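Local structure of TbiB1 (Thermobaculum terrenum, 5V1V) at residues Met4-Ala9 and Arg38-Leu43. The protein binds the leader peptide of a lasso-peptide precursor and probably serves as the PqqD-like recognition protein of its biosynthesis. Numbering follows the deposited sequence.
Sequences MKISDA and RIWSLL
Ile6 lays CD1 over one face of the Trp40 indole, 3.8 Å from the centroid of the six-membered ring and 20° off the ring normal, a CH-pi contact. Its other branch, CG2, reaches past the rim beside CZ2 and CH2, 3.6 Å from Trp40 CZ2; beta branching lets one residue fill both places. The indole's first torsion sets CG anti to the backbone N (chi1 -174°), which carries the benzo end of the ring up to Ile6. Its NE1 is hydrogen-bonded to Ser12 OG, which helps fix the turn of the ring, so the broad indole gives Ile6 an apolar face and Ser12 a donor. With an alanine here, Ile6 would probably lose the flat surface beneath its methyl, and Ser12 OG the indole N-H. One helical turn on, Leu43 sets CB beside the same methyl, 3.9 Å from Ile6 CD1, at about a right angle to the direction of the ring. Being branched, Leu43 meets a second neighbour with CD2: the slim, extended chain of Met4 reaches in across it, and Met4 CE comes within 3.3 Å of CD2, tighter than usual for two carbons. No direct hydrogen bond links the segments, but a water accepts from Ile6 N at 3.0 Å and donates to Leu43 O at 2.8 Å. Leu43 and Met4 also touch helices 49-59 and 64-80, while Lys5 pairs with Glu85 through the backbone. The contact thus seats the N-terminal strand of a small two-stranded sheet on the first helix of the winged-helix-like PqqD fold, beside the zinc site of His14 and Glu44.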
ATOM      1  N   MET A   4      -6.729 -11.399  -1.802  1.00 18.76           N
ATOM      2  CA  MET A   4      -5.331 -10.993  -1.618  1.00 17.99           C
ATOM      3  C   MET A   4      -5.038 -10.600  -0.172  1.00 15.41           C
ATOM      4  O   MET A   4      -5.958 -10.376   0.619  1.00 18.55           O
ATOM      5  CB  MET A   4      -4.960  -9.856  -2.585  1.00 19.91           C
ATOM      6  CG  MET A   4      -5.743  -8.574  -2.379  1.00 21.44           C
ATOM      7  SD  MET A   4      -5.319  -7.253  -3.529  1.00 24.27           S
ATOM      8  CE  MET A   4      -5.775  -5.841  -2.536  1.00 28.95           C
ATOM      9  N   LYS A   5      -3.754 -10.533   0.177  1.00 15.18           N
ATOM     10  CA  LYS A   5      -3.340 -10.128   1.519  1.00 15.05           C
ATOM     11  C   LYS A   5      -1.891  -9.656   1.557  1.00 13.59           C
ATOM     12  O   LYS A   5      -1.089 -10.020   0.716  1.00 13.19           O
ATOM     13  CB  LYS A   5      -3.513 -11.276   2.514  1.00 16.69           C
ATOM     14  CG  LYS A   5      -2.531 -12.422   2.359  1.00 16.60           C
ATOM     15  CD  LYS A   5      -2.751 -13.430   3.473  1.00 20.55           C
ATOM     16  CE  LYS A   5      -1.430 -14.003   3.932  1.00 22.04           C
ATOM     17  NZ  LYS A   5      -1.672 -15.177   4.804  1.00 19.23           N
ATOM     18  N   ILE A   6      -1.556  -8.862   2.569  1.00 11.74           N
ATOM     19  CA  ILE A   6      -0.163  -8.540   2.862  1.00 12.81           C
ATOM     20  C   ILE A   6       0.639  -9.827   3.104  1.00 12.65           C
ATOM     21  O   ILE A   6       0.145 -10.777   3.729  1.00 13.55           O
ATOM     22  CB  ILE A   6      -0.076  -7.596   4.075  1.00 14.08           C
ATOM     23  CG1 ILE A   6      -0.677  -6.242   3.688  1.00 14.68           C
ATOM     24  CG2 ILE A   6       1.354  -7.496   4.610  1.00 15.31           C
ATOM     25  CD1 ILE A   6      -0.950  -5.369   4.882  1.00 16.29           C
ATOM     26  N   SER A   7       1.868  -9.874   2.587  1.00 12.37           N
ATOM     27  CA  SER A   7       2.733 -11.019   2.818  1.00 12.38           C
ATOM     28  C   SER A   7       2.956 -11.246   4.314  1.00 12.82           C
ATOM     29  O   SER A   7       3.189 -10.291   5.071  1.00 12.59           O
ATOM     30  CB  SER A   7       4.083 -10.821   2.130  1.00 14.18           C
ATOM     31  OG  SER A   7       5.044 -11.748   2.599  1.00 16.50           O
ATOM     32  N   ASP A   8       2.939 -12.519   4.718  1.00 13.31           N
ATOM     33  CA  ASP A   8       3.214 -12.889   6.104  1.00 14.79           C
ATOM     34  C   ASP A   8       4.655 -12.593   6.516  1.00 15.78           C
ATOM     35  O   ASP A   8       4.984 -12.636   7.699  1.00 19.79           O
ATOM     36  CB  ASP A   8       2.904 -14.373   6.337  1.00 18.25           C
ATOM     37  CG  ASP A   8       1.419 -14.671   6.328  1.00 21.64           C
ATOM     38  OD1 ASP A   8       0.624 -13.807   6.757  1.00 24.16           O
ATOM     39  OD2 ASP A   8       1.052 -15.781   5.890  1.00 26.99           O
ATOM     40  N   ALA A   9       5.513 -12.297   5.543  1.00 13.89           N
ATOM     41  CA  ALA A   9       6.916 -11.986   5.810  1.00 14.59           C
ATOM     42  C   ALA A   9       7.196 -10.504   6.076  1.00 13.35           C
ATOM     43  O   ALA A   9       8.329 -10.124   6.344  1.00 13.98           O
ATOM     44  CB  ALA A   9       7.794 -12.497   4.678  1.00 15.49           C
ATOM     45  N   ARG A  38      -2.281   5.043   3.857  1.00 14.91           N
ATOM     46  CA  ARG A  38      -3.688   4.769   4.110  1.00 15.10           C
ATOM     47  C   ARG A  38      -4.137   3.470   3.437  1.00 13.59           C
ATOM     48  O   ARG A  38      -4.823   2.650   4.057  1.00 13.97           O
ATOM     49  CB  ARG A  38      -4.581   5.938   3.683  1.00 16.47           C
ATOM     50  CG  ARG A  38      -6.058   5.715   3.981  1.00 16.13           C
ATOM     51  CD  ARG A  38      -6.385   5.703   5.467  1.00 19.18           C
ATOM     52  NE  ARG A  38      -7.811   5.468   5.672  1.00 20.55           N
ATOM     53  CZ  ARG A  38      -8.336   4.534   6.459  1.00 20.74           C
ATOM     54  NH1 ARG A  38      -7.560   3.727   7.175  1.00 23.83           N
ATOM     55  NH2 ARG A  38      -9.653   4.425   6.548  1.00 23.44           N
ATOM     56  N   ILE A  39      -3.753   3.288   2.174  1.00 13.02           N
ATOM     57  CA  ILE A  39      -4.037   2.041   1.468  1.00 11.79           C
ATOM     58  C   ILE A  39      -3.438   0.851   2.225  1.00 11.66           C
ATOM     59  O   ILE A  39      -4.111  -0.162   2.407  1.00 12.45           O
ATOM     60  CB  ILE A  39      -3.555   2.087   0.007  1.00 11.95           C
ATOM     61  CG1 ILE A  39      -4.394   3.109  -0.765  1.00 12.58           C
ATOM     62  CG2 ILE A  39      -3.657   0.698  -0.620  1.00 12.06           C
ATOM     63  CD1 ILE A  39      -3.763   3.534  -2.073  1.00 13.79           C
ATOM     64  N   TRP A  40      -2.191   0.975   2.684  1.00 11.25           N
ATOM     65  CA  TRP A  40      -1.577  -0.114   3.427  1.00 11.36           C
ATOM     66  C   TRP A  40      -2.382  -0.461   4.680  1.00 12.48           C
ATOM     67  O   TRP A  40      -2.641  -1.631   4.966  1.00 13.19           O
ATOM     68  CB  TRP A  40      -0.139   0.237   3.777  1.00 12.11           C
ATOM     69  CG  TRP A  40       0.588  -0.909   4.408  1.00 11.89           C
ATOM     70  CD1 TRP A  40       0.793  -1.108   5.746  1.00 12.37           C
ATOM     71  CD2 TRP A  40       1.173  -2.038   3.737  1.00 11.03           C
ATOM     72  NE1 TRP A  40       1.474  -2.284   5.945  1.00 12.05           N
ATOM     73  CE2 TRP A  40       1.731  -2.867   4.733  1.00 12.14           C
ATOM     74  CE3 TRP A  40       1.302  -2.417   2.394  1.00 10.81           C
ATOM     75  CZ2 TRP A  40       2.397  -4.059   4.438  1.00 12.43           C
ATOM     76  CZ3 TRP A  40       1.970  -3.612   2.097  1.00 11.86           C
ATOM     77  CH2 TRP A  40       2.508  -4.416   3.121  1.00 11.44           C
ATOM     78  N   SER A  41      -2.810   0.566   5.407  1.00 13.19           N
ATOM     79  CA  SER A  41      -3.607   0.346   6.610  1.00 14.28           C
ATOM     80  C   SER A  41      -4.909  -0.399   6.313  1.00 14.58           C
ATOM     81  O   SER A  41      -5.327  -1.276   7.081  1.00 16.63           O
ATOM     82  CB  SER A  41      -3.889   1.665   7.321  1.00 16.73           C
ATOM     83  OG  SER A  41      -2.690   2.232   7.812  1.00 22.18           O
ATOM     84  N   LEU A  42      -5.535  -0.070   5.186  1.00 13.72           N
ATOM     85  CA  LEU A  42      -6.751  -0.760   4.761  1.00 13.72           C
ATOM     86  C   LEU A  42      -6.467  -2.212   4.360  1.00 14.17           C
ATOM     87  O   LEU A  42      -7.246  -3.110   4.671  1.00 14.44           O
ATOM     88  CB  LEU A  42      -7.432   0.006   3.622  1.00 14.30           C
ATOM     89  CG  LEU A  42      -8.021   1.368   4.021  1.00 14.97           C
ATOM     90  CD1 LEU A  42      -8.129   2.307   2.829  1.00 14.88           C
ATOM     91  CD2 LEU A  42      -9.368   1.200   4.706  1.00 16.83           C
ATOM     92  N   LEU A  43      -5.344  -2.441   3.673  1.00 13.71           N
ATOM     93  CA  LEU A  43      -4.918  -3.812   3.369  1.00 13.76           C
ATOM     94  C   LEU A  43      -4.682  -4.614   4.654  1.00 14.68           C
ATOM     95  O   LEU A  43      -5.039  -5.793   4.738  1.00 15.64           O
ATOM     96  CB  LEU A  43      -3.659  -3.825   2.502  1.00 13.46           C
ATOM     97  CG  LEU A  43      -3.833  -3.372   1.053  1.00 13.61           C
ATOM     98  CD1 LEU A  43      -2.459  -3.132   0.450  1.00 14.40           C
ATOM     99  CD2 LEU A  43      -4.628  -4.369   0.223  1.00 15.28           C
TER
HETATM  100  O   HOH W   1      -3.801  -8.232   4.391  1.00 22.70           O